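Local atomic coordinates of probable acetyltransferase (Pseudomonas aeruginosa PAO1, PDB entry 2EUI), a protein that probably transfers an acyl group, most likely acetyl, to an acceptor yet to be identified, as expected of a GNAT-family enzyme, although its function is unproven. Residues H10-A15 with S33-L38; K45-Y50 with Q65-F70; L61-L66 with D83-E88; R77-N82 with T110-M115. All coordinates share one frame; numbering follows the deposited sequence.

Contact 1 (H10-A15 with S33-L38); sequences HLDLLA and SSRKFL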
loop_
_atom_site.group_PDB
_atom_site.type_symbol
_atom_site.label_atom_id
_atom_site.label_comp_id
_atom_site.label_asym_id
_atom_site.label_seq_id
_atom_site.Cartn_x
_atom_site.Cartn_y
_atom_site.Cartn_z
ATOM N N HIS A 10 -8.802 20.187 9.453
ATOM C CA HIS A 10 -9.323 20.352 8.098
ATOM C C HIS A 10 -10.412 19.374 7.663
ATOM O O HIS A 10 -10.982 19.530 6.582
ATOM C CB HIS A 10 -8.172 20.274 7.102
ATOM C CG HIS A 10 -6.980 21.084 7.499
ATOM N ND1 HIS A 10 -6.109 20.686 8.491
ATOM C CD2 HIS A 10 -6.534 22.286 7.065
ATOM C CE1 HIS A 10 -5.179 21.609 8.652
ATOM N NE2 HIS A 10 -5.413 22.591 7.800
ATOM N N LEU A 11 -10.712 18.381 8.498
ATOM C CA LEU A 11 -11.710 17.382 8.143
ATOM C C LEU A 11 -12.963 17.949 7.480
ATOM O O LEU A 11 -13.360 17.490 6.409
ATOM C CB LEU A 11 -12.102 16.543 9.363
ATOM C CG LEU A 11 -13.028 15.363 9.035
ATOM C CD1 LEU A 11 -12.374 14.435 8.029
ATOM C CD2 LEU A 11 -13.345 14.612 10.296
ATOM N N ASP A 12 -13.585 18.948 8.098
ATOM C CA ASP A 12 -14.788 19.530 7.513
ATOM C C ASP A 12 -14.534 20.255 6.202
ATOM O O ASP A 12 -15.420 20.332 5.347
ATOM C CB ASP A 12 -15.467 20.487 8.496
ATOM C CG ASP A 12 -16.145 19.762 9.647
ATOM O OD1 ASP A 12 -16.826 18.739 9.399
ATOM O OD2 ASP A 12 -16.001 20.220 10.802
ATOM N N LEU A 13 -13.327 20.785 6.037
ATOM C CA LEU A 13 -12.995 21.500 4.815
ATOM C C LEU A 13 -12.719 20.526 3.672
ATOM O O LEU A 13 -13.063 20.791 2.518
ATOM C CB LEU A 13 -11.772 22.398 5.034
ATOM C CG LEU A 13 -11.362 23.174 3.779
ATOM C CD1 LEU A 13 -12.499 24.090 3.350
ATOM C CD2 LEU A 13 -10.111 23.974 4.037
ATOM N N LEU A 14 -12.121 19.389 4.018
ATOM C CA LEU A 14 -11.743 18.363 3.052
ATOM C C LEU A 14 -12.796 17.296 2.774
ATOM O O LEU A 14 -12.823 16.718 1.683
ATOM C CB LEU A 14 -10.442 17.697 3.520
ATOM C CG LEU A 14 -9.939 16.465 2.777
ATOM C CD1 LEU A 14 -9.537 16.856 1.360
ATOM C CD2 LEU A 14 -8.777 15.854 3.548
ATOM N N ALA A 15 -13.660 17.029 3.750
ATOM C CA ALA A 15 -14.705 16.020 3.587
ATOM C C ALA A 15 -15.530 16.210 2.308
ATOM O O ALA A 15 -15.648 15.298 1.491
ATOM C CB ALA A 15 -15.608 16.026 4.786
ATOM N N SER A 33 -19.804 7.994 5.461
ATOM C CA SER A 33 -18.754 6.986 5.476
ATOM C C SER A 33 -17.464 7.591 4.955
ATOM O O SER A 33 -16.363 7.188 5.338
ATOM C CB SER A 33 -19.149 5.791 4.612
ATOM O OG SER A 33 -20.298 5.162 5.140
ATOM N N SER A 34 -17.604 8.565 4.067
ATOM C CA SER A 34 -16.441 9.215 3.505
ATOM C C SER A 34 -15.797 10.106 4.556
ATOM O O SER A 34 -14.578 10.115 4.704
ATOM C CB SER A 34 -16.839 10.007 2.272
ATOM O OG SER A 34 -17.203 9.108 1.224
ATOM N N ARG A 35 -16.609 10.836 5.310
ATOM C CA ARG A 35 -16.063 11.691 6.342
ATOM C C ARG A 35 -15.509 10.800 7.454
ATOM O O ARG A 35 -14.503 11.127 8.079
ATOM C CB ARG A 35 -17.145 12.631 6.887
ATOM C CG ARG A 35 -16.630 13.640 7.912
ATOM C CD ARG A 35 -17.738 14.560 8.400
ATOM N NE ARG A 35 -17.264 15.667 9.231
ATOM C CZ ARG A 35 -16.666 15.525 10.414
ATOM N NH1 ARG A 35 -16.455 14.317 10.930
ATOM N NH2 ARG A 35 -16.284 16.600 11.091
ATOM N N LYS A 36 -16.161 9.668 7.699
ATOM C CA LYS A 36 -15.709 8.750 8.743
ATOM C C LYS A 36 -14.377 8.107 8.360
ATOM O O LYS A 36 -13.500 7.943 9.207
ATOM C CB LYS A 36 -16.763 7.668 9.011
ATOM C CG LYS A 36 -16.408 6.771 10.185
ATOM C CD LYS A 36 -15.852 7.612 11.345
ATOM C CE LYS A 36 -15.360 6.772 12.523
ATOM N NZ LYS A 36 -14.807 7.624 13.631
ATOM N N PHE A 37 -14.237 7.756 7.080
ATOM C CA PHE A 37 -13.013 7.153 6.547
ATOM C C PHE A 37 -11.811 8.083 6.756
ATOM O O PHE A 37 -10.764 7.661 7.262
ATOM C CB PHE A 37 -13.176 6.860 5.046
ATOM C CG PHE A 37 -11.952 6.270 4.407
ATOM C CD1 PHE A 37 -11.610 4.944 4.617
ATOM C CD2 PHE A 37 -11.115 7.059 3.623
ATOM C CE1 PHE A 37 -10.446 4.401 4.059
ATOM C CE2 PHE A 37 -9.955 6.534 3.062
ATOM C CZ PHE A 37 -9.618 5.200 3.280
ATOM N N LEU A 38 -11.977 9.344 6.360
ATOM C CA LEU A 38 -10.939 10.359 6.492
ATOM C C LEU A 38 -10.575 10.641 7.943
ATOM O O LEU A 38 -9.449 11.025 8.249
ATOM C CB LEU A 38 -11.389 11.663 5.847
ATOM C CG LEU A 38 -11.569 11.693 4.334
ATOM C CD1 LEU A 38 -12.042 13.083 3.929
ATOM C CD2 LEU A 38 -10.263 11.328 3.659
#
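Asp12 OD1 accepts two hydrogen bonds from Arg35, 2.8 Å from NH2 and 3.1 Å from NE, and the pair forms a salt bridge. The guanidinium therefore grips side-on, with both nitrogens converging on one oxygen that lies close to their own plane. They come to it from the same face of the carboxylate, and the two flat groups are turned 46° apart instead of lying coplanar. The reach comes from the arginine: with CG anti to the backbone N (chi1 -176°) and the chain extended as far as NE, its aliphatic part runs past Ala15 CB, 4.1 Å from Arg35 CG. Leu11 CD2 lies over one face of the guanidinium, toward its rim, 3.2 Å from Arg35 NH1. The other methyl of Leu11 serves the apolar half of the contact, CD1 packing on Leu38 CB at 3.7 Å. Leu38 CD1 continues inward to Leu14 CG at 4.1 Å, the two side chains meeting at about a right angle, and Leu14 goes on to touch Ile49 and Phe63 of the sheet. The principle is familiar: an ion pair at the rim, with leucine packing on its inner side. Here it joins helices 11-24 and 31-44, whose short segments cross at 130° with axes 10.0 Å apart, as the first two helices of the GNAT fold.

Contact 2 (K45-Y50 with Q65-F70); sequences KESVIY and QLYPSF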
loop_
_atom_site.group_PDB
_atom_site.type_symbol
_atom_site.label_atom_id
_atom_site.label_comp_id
_atom_site.label_asym_id
_atom_site.label_seq_id
_atom_site.Cartn_x
_atom_site.Cartn_y
_atom_site.Cartn_z
ATOM N N LYS A 45 -3.364 8.921 11.880
ATOM C CA LYS A 45 -2.148 9.311 11.176
ATOM C C LYS A 45 -1.643 8.157 10.321
ATOM O O LYS A 45 -0.464 7.819 10.344
ATOM C CB LYS A 45 -1.077 9.751 12.180
ATOM C CG LYS A 45 -1.470 11.010 12.940
ATOM C CD LYS A 45 -0.392 11.482 13.902
ATOM C CE LYS A 45 -0.309 10.590 15.133
ATOM N NZ LYS A 45 0.736 11.072 16.084
ATOM N N GLU A 46 -2.554 7.569 9.556
ATOM C CA GLU A 46 -2.236 6.436 8.694
ATOM C C GLU A 46 -1.945 6.840 7.258
ATOM O O GLU A 46 -1.667 5.993 6.409
ATOM C CB GLU A 46 -3.392 5.442 8.696
ATOM C CG GLU A 46 -3.834 5.012 10.073
ATOM C CD GLU A 46 -4.850 3.913 10.000
ATOM O OE1 GLU A 46 -5.796 4.054 9.197
ATOM O OE2 GLU A 46 -4.704 2.916 10.740
ATOM N N SER A 47 -2.020 8.131 6.979
ATOM C CA SER A 47 -1.748 8.618 5.640
ATOM C C SER A 47 -1.351 10.069 5.735
ATOM O O SER A 47 -1.564 10.709 6.763
ATOM C CB SER A 47 -2.988 8.504 4.760
ATOM O OG SER A 47 -3.893 9.549 5.051
ATOM N N VAL A 48 -0.754 10.576 4.665
ATOM C CA VAL A 48 -0.352 11.967 4.600
ATOM C C VAL A 48 -1.249 12.563 3.531
ATOM O O VAL A 48 -1.267 12.087 2.397
ATOM C CB VAL A 48 1.121 12.129 4.161
ATOM C CG1 VAL A 48 1.484 13.602 4.086
ATOM C CG2 VAL A 48 2.032 11.413 5.124
ATOM N N ILE A 49 -2.005 13.586 3.910
ATOM C CA ILE A 49 -2.909 14.270 2.997
ATOM C C ILE A 49 -2.447 15.711 2.800
ATOM O O ILE A 49 -2.399 16.484 3.751
ATOM C CB ILE A 49 -4.345 14.278 3.566
ATOM C CG1 ILE A 49 -4.907 12.856 3.536
ATOM C CG2 ILE A 49 -5.231 15.279 2.799
ATOM C CD1 ILE A 49 -6.287 12.729 4.124
ATOM N N TYR A 50 -2.098 16.073 1.571
ATOM C CA TYR A 50 -1.674 17.440 1.298
ATOM C C TYR A 50 -2.851 18.226 0.743
ATOM O O TYR A 50 -3.626 17.714 -0.059
ATOM C CB TYR A 50 -0.507 17.473 0.306
ATOM C CG TYR A 50 0.781 16.924 0.860
ATOM C CD1 TYR A 50 1.372 17.484 1.993
ATOM C CD2 TYR A 50 1.392 15.815 0.278
ATOM C CE1 TYR A 50 2.538 16.947 2.539
ATOM C CE2 TYR A 50 2.558 15.268 0.813
ATOM C CZ TYR A 50 3.124 15.837 1.943
ATOM O OH TYR A 50 4.261 15.278 2.485
ATOM N N GLN A 65 -3.350 12.433 -1.472
ATOM C CA GLN A 65 -3.203 11.471 -0.380
ATOM C C GLN A 65 -2.229 10.346 -0.708
ATOM O O GLN A 65 -2.264 9.748 -1.790
ATOM C CB GLN A 65 -4.551 10.868 0.050
ATOM C CG GLN A 65 -4.454 9.982 1.296
ATOM C CD GLN A 65 -5.822 9.581 1.855
ATOM O OE1 GLN A 65 -6.707 9.117 1.119
ATOM N NE2 GLN A 65 -5.993 9.751 3.163
ATOM N N LEU A 66 -1.340 10.082 0.239
ATOM C CA LEU A 66 -0.361 9.032 0.077
ATOM C C LEU A 66 -0.447 8.127 1.285
ATOM O O LEU A 66 -0.779 8.579 2.378
ATOM C CB LEU A 66 1.051 9.623 -0.022
ATOM C CG LEU A 66 1.357 10.636 -1.132
ATOM C CD1 LEU A 66 0.900 12.026 -0.728
ATOM C CD2 LEU A 66 2.836 10.650 -1.378
ATOM N N TYR A 67 -0.173 6.843 1.082
ATOM C CA TYR A 67 -0.173 5.886 2.185
ATOM C C TYR A 67 1.246 5.398 2.414
ATOM O O TYR A 67 1.916 4.955 1.487
ATOM C CB TYR A 67 -1.077 4.688 1.889
ATOM C CG TYR A 67 -2.524 5.054 1.700
ATOM C CD1 TYR A 67 -3.159 5.936 2.577
ATOM C CD2 TYR A 67 -3.261 4.538 0.634
ATOM C CE1 TYR A 67 -4.494 6.299 2.394
ATOM C CE2 TYR A 67 -4.596 4.893 0.441
ATOM C CZ TYR A 67 -5.205 5.774 1.324
ATOM O OH TYR A 67 -6.525 6.117 1.157
ATOM N N PRO A 68 1.724 5.478 3.662
ATOM C CA PRO A 68 3.075 5.040 4.023
ATOM C C PRO A 68 3.244 3.522 3.880
ATOM O O PRO A 68 2.362 2.756 4.266
ATOM C CB PRO A 68 3.196 5.492 5.470
ATOM C CG PRO A 68 1.801 5.288 5.975
ATOM C CD PRO A 68 0.971 5.885 4.861
ATOM N N SER A 69 4.369 3.092 3.313
ATOM C CA SER A 69 4.644 1.668 3.146
ATOM C C SER A 69 6.142 1.377 3.226
ATOM O O SER A 69 6.933 2.275 3.491
ATOM C CB SER A 69 4.082 1.155 1.818
ATOM O OG SER A 69 4.037 -0.268 1.821
ATOM N N PHE A 70 6.522 0.123 3.000
ATOM C CA PHE A 70 7.929 -0.276 3.079
ATOM C C PHE A 70 8.294 -1.375 2.091
ATOM O O PHE A 70 7.438 -2.083 1.566
ATOM C CB PHE A 70 8.271 -0.800 4.488
ATOM C CG PHE A 70 8.121 0.217 5.575
ATOM C CD1 PHE A 70 9.121 1.150 5.821
ATOM C CD2 PHE A 70 6.962 0.271 6.334
ATOM C CE1 PHE A 70 8.960 2.117 6.799
ATOM C CE2 PHE A 70 6.800 1.236 7.311
ATOM C CZ PHE A 70 7.806 2.159 7.540
#
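Ile49 keeps CG1 beside its backbone N (chi1 -69°), while Gln65 swings CG anti to its own (chi1 -173°); these two choices bring Ile49 CG1 to 3.7 Å from Gln65 CG. Just before strand 48-53, Ser47 sets its CB at the ring edge of Tyr67, 3.4 Å from Tyr67 CD1. Beneath the side chains, Val48 and Leu66 exchange both backbone hydrogen bonds, N to O 3.0 Å for Val48 N to Leu66 O and 2.9 Å for Leu66 N to Val48 O. This is the hydrogen-bonded pair of an antiparallel hairpin, strands 48-53 and 60-71, in the central sheet of the GNAT fold; Ile49 and Gln65 form the adjacent non-hydrogen-bonded pair. Leu66 points to the sheet face it shares with Val48, and its CD1 approaches Tyr50 CD2 at 4.0 Å, under helix 92-109. Within the same chain Arg41 forms a salt bridge with Glu46. On the face of Gln65, the dimer begins: Tyr67 OH is hydrogen-bonded to Ser72 OG of the second subunit.

Contact 3 (L61-L66 with D83-E88); sequences LGFCQL and DIYVAE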
loop_
_atom_site.group_PDB
_atom_site.type_symbol
_atom_site.label_atom_id
_atom_site.label_comp_id
_atom_site.label_asym_id
_atom_site.label_seq_id
_atom_site.Cartn_x
_atom_site.Cartn_y
_atom_site.Cartn_z
ATOM N N LEU A 61 -8.539 23.979 -3.001
ATOM C CA LEU A 61 -8.497 23.964 -4.466
ATOM C C LEU A 61 -8.264 22.552 -4.952
ATOM O O LEU A 61 -8.618 22.190 -6.078
ATOM C CB LEU A 61 -7.370 24.867 -4.969
ATOM C CG LEU A 61 -7.349 26.287 -4.383
ATOM C CD1 LEU A 61 -5.983 26.881 -4.584
ATOM C CD2 LEU A 61 -8.430 27.150 -5.023
ATOM N N GLY A 62 -7.654 21.753 -4.089
ATOM C CA GLY A 62 -7.379 20.377 -4.443
ATOM C C GLY A 62 -6.687 19.673 -3.293
ATOM O O GLY A 62 -6.325 20.297 -2.291
ATOM N N PHE A 63 -6.504 18.367 -3.419
ATOM C CA PHE A 63 -5.847 17.653 -2.355
ATOM C C PHE A 63 -5.147 16.410 -2.881
ATOM O O PHE A 63 -5.402 15.949 -3.990
ATOM C CB PHE A 63 -6.860 17.287 -1.271
ATOM C CG PHE A 63 -7.756 16.162 -1.653
ATOM C CD1 PHE A 63 -7.364 14.846 -1.449
ATOM C CD2 PHE A 63 -8.963 16.409 -2.286
ATOM C CE1 PHE A 63 -8.162 13.796 -1.876
ATOM C CE2 PHE A 63 -9.768 15.356 -2.716
ATOM C CZ PHE A 63 -9.367 14.053 -2.512
ATOM N N CYS A 64 -4.272 15.866 -2.053
ATOM C CA CYS A 64 -3.503 14.690 -2.413
ATOM C C CYS A 64 -3.387 13.735 -1.211
ATOM O O CYS A 64 -3.365 14.173 -0.063
ATOM C CB CYS A 64 -2.124 15.168 -2.885
ATOM S SG CYS A 64 -0.910 13.901 -3.088
ATOM N N GLN A 65 -3.350 12.433 -1.472
ATOM C CA GLN A 65 -3.203 11.471 -0.380
ATOM C C GLN A 65 -2.229 10.346 -0.708
ATOM O O GLN A 65 -2.264 9.748 -1.790
ATOM C CB GLN A 65 -4.551 10.868 0.050
ATOM C CG GLN A 65 -4.454 9.982 1.296
ATOM C CD GLN A 65 -5.822 9.581 1.855
ATOM O OE1 GLN A 65 -6.707 9.117 1.119
ATOM N NE2 GLN A 65 -5.993 9.751 3.163
ATOM N N LEU A 66 -1.340 10.082 0.239
ATOM C CA LEU A 66 -0.361 9.032 0.077
ATOM C C LEU A 66 -0.447 8.127 1.285
ATOM O O LEU A 66 -0.779 8.579 2.378
ATOM C CB LEU A 66 1.051 9.623 -0.022
ATOM C CG LEU A 66 1.357 10.636 -1.132
ATOM C CD1 LEU A 66 0.900 12.026 -0.728
ATOM C CD2 LEU A 66 2.836 10.650 -1.378
ATOM N N ASP A 83 -4.674 8.918 -4.058
ATOM C CA ASP A 83 -5.508 10.017 -4.545
ATOM C C ASP A 83 -4.813 11.328 -4.878
ATOM O O ASP A 83 -3.858 11.751 -4.225
ATOM C CB ASP A 83 -6.608 10.365 -3.532
ATOM C CG ASP A 83 -7.104 9.167 -2.762
ATOM O OD1 ASP A 83 -7.678 8.248 -3.390
ATOM O OD2 ASP A 83 -6.922 9.155 -1.518
ATOM N N ILE A 84 -5.347 11.977 -5.899
ATOM C CA ILE A 84 -4.882 13.271 -6.358
ATOM C C ILE A 84 -6.161 13.838 -6.975
ATOM O O ILE A 84 -6.881 13.134 -7.674
ATOM C CB ILE A 84 -3.705 13.138 -7.390
ATOM C CG1 ILE A 84 -3.333 14.512 -7.934
ATOM C CG2 ILE A 84 -4.071 12.201 -8.527
ATOM C CD1 ILE A 84 -2.707 15.426 -6.914
ATOM N N TYR A 85 -6.484 15.087 -6.679
ATOM C CA TYR A 85 -7.714 15.655 -7.226
ATOM C C TYR A 85 -7.860 17.157 -7.078
ATOM O O TYR A 85 -7.544 17.738 -6.037
ATOM C CB TYR A 85 -8.924 14.987 -6.576
ATOM C CG TYR A 85 -10.256 15.473 -7.097
ATOM C CD1 TYR A 85 -10.761 15.009 -8.313
ATOM C CD2 TYR A 85 -11.021 16.386 -6.372
ATOM C CE1 TYR A 85 -11.998 15.439 -8.790
ATOM C CE2 TYR A 85 -12.258 16.821 -6.841
ATOM C CZ TYR A 85 -12.737 16.345 -8.046
ATOM O OH TYR A 85 -13.947 16.773 -8.525
ATOM N N VAL A 86 -8.363 17.777 -8.134
ATOM C CA VAL A 86 -8.576 19.217 -8.134
ATOM C C VAL A 86 -10.061 19.497 -8.324
ATOM O O VAL A 86 -10.760 18.728 -8.965
ATOM C CB VAL A 86 -7.788 19.896 -9.271
ATOM C CG1 VAL A 86 -7.965 21.400 -9.187
ATOM C CG2 VAL A 86 -6.312 19.524 -9.183
ATOM N N ALA A 87 -10.545 20.590 -7.750
ATOM C CA ALA A 87 -11.951 20.955 -7.892
ATOM C C ALA A 87 -12.164 21.657 -9.247
ATOM O O ALA A 87 -11.245 22.283 -9.785
ATOM C CB ALA A 87 -12.366 21.871 -6.742
ATOM N N GLU A 88 -13.372 21.540 -9.794
ATOM C CA GLU A 88 -13.710 22.149 -11.083
ATOM C C GLU A 88 -13.229 23.591 -11.230
ATOM O O GLU A 88 -12.530 23.931 -12.190
ATOM C CB GLU A 88 -15.224 22.145 -11.302
ATOM C CG GLU A 88 -15.866 20.786 -11.392
ATOM C CD GLU A 88 -17.301 20.863 -11.896
ATOM O OE1 GLU A 88 -18.120 21.582 -11.284
ATOM O OE2 GLU A 88 -17.610 20.203 -12.909
#
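Phe63 and Tyr85 face each other as a hydrogen-bonded pair, and around Phe63 the contact is closely packed. Phe63 N reaches Tyr85 O at 2.9 Å and Tyr85 N returns to Phe63 O at 3.0 Å. With CG set between backbone N and carbonyl carbon (chi1 75°), the phenylalanine ring leans across the neighbouring strand: CE2 lies 4.0 Å from Tyr85 CB, and CE1 is 4.1 Å from Asp83 CB. Leu14, Leu17 and Phe18 of helix 11-24 pack against the same ring. On the opposite face Cys64 CB meets Ile84 CD1 at 4.1 Å, beneath helix 92-109. Matters are looser away from it. The far part of the Tyr85 ring is directed off the partner strand, and that residue is partly exposed; toward one end Leu61 and Ala87 are partly exposed too, where Ala87 N to Leu61 O (3.0 Å) is the last bond of the ladder. At the other end, Asp83 N to Gln65 O is weak at 3.4 Å, although Gln65 N to Asp83 O is sound. The antiparallel pairing of strands 60-71 and 76-86 thus rests on backbone bonds with apolar packing on both faces. Its chief polar side chain, Asp83, is hydrogen-bonded through OD2 to Ser72 OG of the second subunit and weakly through OD1 to Tyr21 OH; partners for this buried carboxylate are thus supplied in part by the dimer.

Contact 4 (R77-N82 with T110-M115); sequences RVWILN and THAVRM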
loop_
_atom_site.group_PDB
_atom_site.type_symbol
_atom_site.label_atom_id
_atom_site.label_comp_id
_atom_site.label_asym_id
_atom_site.label_seq_id
_atom_site.Cartn_x
_atom_site.Cartn_y
_atom_site.Cartn_z
ATOM N N ARG A 77 11.740 2.893 2.943
ATOM C CA ARG A 77 10.370 3.383 2.828
ATOM C C ARG A 77 9.872 3.352 1.380
ATOM O O ARG A 77 10.667 3.318 0.447
ATOM C CB ARG A 77 10.315 4.820 3.365
ATOM C CG ARG A 77 9.086 5.620 2.953
ATOM C CD ARG A 77 7.889 5.276 3.807
ATOM N NE ARG A 77 8.052 5.775 5.169
ATOM C CZ ARG A 77 7.237 5.461 6.169
ATOM N NH1 ARG A 77 6.215 4.647 5.949
ATOM N NH2 ARG A 77 7.431 5.968 7.380
ATOM N N VAL A 78 8.552 3.335 1.220
ATOM C CA VAL A 78 7.891 3.365 -0.081
ATOM C C VAL A 78 6.634 4.199 0.132
ATOM O O VAL A 78 6.035 4.158 1.212
ATOM C CB VAL A 78 7.437 1.976 -0.571
ATOM C CG1 VAL A 78 6.564 2.129 -1.814
ATOM C CG2 VAL A 78 8.629 1.117 -0.880
ATOM N N TRP A 79 6.235 4.962 -0.881
ATOM C CA TRP A 79 5.041 5.780 -0.761
ATOM C C TRP A 79 4.005 5.407 -1.803
ATOM O O TRP A 79 4.263 5.471 -3.001
ATOM C CB TRP A 79 5.382 7.272 -0.874
ATOM C CG TRP A 79 6.048 7.807 0.343
ATOM C CD1 TRP A 79 7.380 8.043 0.518
ATOM C CD2 TRP A 79 5.427 8.085 1.598
ATOM N NE1 TRP A 79 7.630 8.438 1.809
ATOM C CE2 TRP A 79 6.444 8.465 2.499
ATOM C CE3 TRP A 79 4.106 8.026 2.061
ATOM C CZ2 TRP A 79 6.182 8.808 3.829
ATOM C CZ3 TRP A 79 3.848 8.365 3.387
ATOM C CH2 TRP A 79 4.881 8.742 4.254
ATOM N N ILE A 80 2.835 4.992 -1.332
ATOM C CA ILE A 80 1.746 4.630 -2.212
ATOM C C ILE A 80 0.970 5.915 -2.445
ATOM O O ILE A 80 0.620 6.622 -1.498
ATOM C CB ILE A 80 0.800 3.608 -1.561
ATOM C CG1 ILE A 80 1.567 2.348 -1.163
ATOM C CG2 ILE A 80 -0.312 3.255 -2.519
ATOM C CD1 ILE A 80 0.677 1.253 -0.604
ATOM N N LEU A 81 0.717 6.228 -3.707
ATOM C CA LEU A 81 -0.025 7.424 -4.059
ATOM C C LEU A 81 -1.393 6.967 -4.529
ATOM O O LEU A 81 -1.541 6.488 -5.649
ATOM C CB LEU A 81 0.698 8.164 -5.180
ATOM C CG LEU A 81 0.140 9.491 -5.695
ATOM C CD1 LEU A 81 0.017 10.510 -4.555
ATOM C CD2 LEU A 81 1.074 10.005 -6.781
ATOM N N ASN A 82 -2.397 7.105 -3.675
ATOM C CA ASN A 82 -3.741 6.673 -4.040
ATOM C C ASN A 82 -4.596 7.747 -4.697
ATOM O O ASN A 82 -5.173 7.503 -5.758
ATOM C CB ASN A 82 -4.493 6.152 -2.807
ATOM C CG ASN A 82 -5.943 5.797 -3.113
ATOM O OD1 ASN A 82 -6.768 5.655 -2.208
ATOM N ND2 ASN A 82 -6.257 5.648 -4.395
ATOM N N THR A 110 12.367 11.710 2.657
ATOM C CA THR A 110 12.305 10.582 3.588
ATOM C C THR A 110 13.009 9.332 3.093
ATOM O O THR A 110 12.731 8.229 3.567
ATOM C CB THR A 110 10.856 10.195 3.929
ATOM O OG1 THR A 110 10.139 9.922 2.717
ATOM C CG2 THR A 110 10.179 11.303 4.709
ATOM N N HIS A 111 13.903 9.506 2.130
ATOM C CA HIS A 111 14.677 8.396 1.604
ATOM C C HIS A 111 13.822 7.199 1.201
ATOM O O HIS A 111 14.081 6.066 1.618
ATOM C CB HIS A 111 15.709 7.985 2.654
ATOM C CG HIS A 111 16.438 9.147 3.250
ATOM N ND1 HIS A 111 17.313 9.925 2.523
ATOM C CD2 HIS A 111 16.344 9.727 4.472
ATOM C CE1 HIS A 111 17.722 10.939 3.268
ATOM N NE2 HIS A 111 17.148 10.843 4.453
ATOM N N ALA A 112 12.801 7.449 0.389
ATOM C CA ALA A 112 11.934 6.379 -0.070
ATOM C C ALA A 112 12.630 5.705 -1.238
ATOM O O ALA A 112 13.343 6.354 -1.989
ATOM C CB ALA A 112 10.604 6.944 -0.513
ATOM N N VAL A 113 12.451 4.399 -1.383
ATOM C CA VAL A 113 13.071 3.684 -2.491
ATOM C C VAL A 113 12.296 4.056 -3.735
ATOM O O VAL A 113 12.865 4.282 -4.804
ATOM C CB VAL A 113 12.960 2.145 -2.336
ATOM C CG1 VAL A 113 13.818 1.446 -3.385
ATOM C CG2 VAL A 113 13.365 1.731 -0.948
ATOM N N ARG A 114 10.979 4.123 -3.581
ATOM C CA ARG A 114 10.102 4.440 -4.696
ATOM C C ARG A 114 8.731 4.915 -4.236
ATOM O O ARG A 114 8.434 4.983 -3.044
ATOM C CB ARG A 114 9.924 3.193 -5.573
ATOM C CG ARG A 114 9.153 2.067 -4.883
ATOM C CD ARG A 114 9.131 0.804 -5.715
ATOM N NE ARG A 114 10.479 0.283 -5.896
ATOM C CZ ARG A 114 11.021 -0.691 -5.170
ATOM N NH1 ARG A 114 10.324 -1.278 -4.204
ATOM N NH2 ARG A 114 12.274 -1.061 -5.403
HETATM N N MSE A 115 7.914 5.251 -5.220
HETATM C CA MSE A 115 6.553 5.677 -5.012
HETATM C C MSE A 115 5.822 4.736 -5.941
HETATM O O MSE A 115 6.298 4.455 -7.044
HETATM C CB MSE A 115 6.338 7.112 -5.477
HETATM C CG MSE A 115 6.776 8.188 -4.504
HETATM SE SE MSE A 115 6.242 9.922 -5.183
HETATM C CE MSE A 115 4.552 10.120 -4.264
HETATM O O HOH W 1 13.666 4.739 4.221
#
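Trp79, Ala112 and Met115, the last modelled as selenomethionine, form the apolar centre where the beta-alpha-beta unit closes: strand 76-86 leads through helix 92-109 into strand 112-120, parallel beside it. Trp79 CB packs on Met115 CG at 4.0 Å, both side chains on the sheet face covered by the helix, and Ala112 CB meets the indole at its edge, 3.6 Å from CD1. With CG beside its backbone N (chi1 -74°), the tryptophan ring touches Met106 and Ala107 of the helix and Pro68 of the neighbouring strand 60-71, with Arg77 CD over one face toward the rim. Leu81 CD2 extends this layer to Met115 CE. On the reverse face the buried Val78 CG1 lies 4.0 Å from CG of the partly exposed Arg114. Two backbone bonds set the strands side by side, Val113 N to Arg77 O at 2.8 Å and Trp79 N to Arg114 O at 3.1 Å; on its outer side Arg114-Met115 pairs with an antiparallel strand of the second subunit, so the sheet continues across the dimer. Farther out, Thr110 OG1 lies within hydrogen-bonding reach of Ala107 O and Met106 O, but its position, like that of Trp79 NE1, is less certain, and the bond between the two is doubtful. His111, with positive phi, ends the helix in a Schellman motif. Beside it a water accepts from Arg77 N and donates to His111 O, 3.0 Å from each.

Overall arrangement
Contacts 2, 3 and 4 follow one another across a single sheet: contacts 2 and 3 share Gln65 and Leu66 on strand 60-71, and contacts 3 and 4 share strand 76-86. The centres of contacts 2 and 4 are about 9 Å apart, bridged by the probable hydrogen bond Tyr67 N to Ile80 O, 2.7 Å. Contact 1 packs on one face of this sheet, Leu14 CD1 lying 3.6 Å from Phe63 CG of contact 3; its centre is about 24 Å from that of contact 4, across the chain's middle. All four reach the second subunit, whose Ser72 hydroxyl links contacts 2, 3 and 4, with Asn82 OD1 as its partner in the last. The active site is not established.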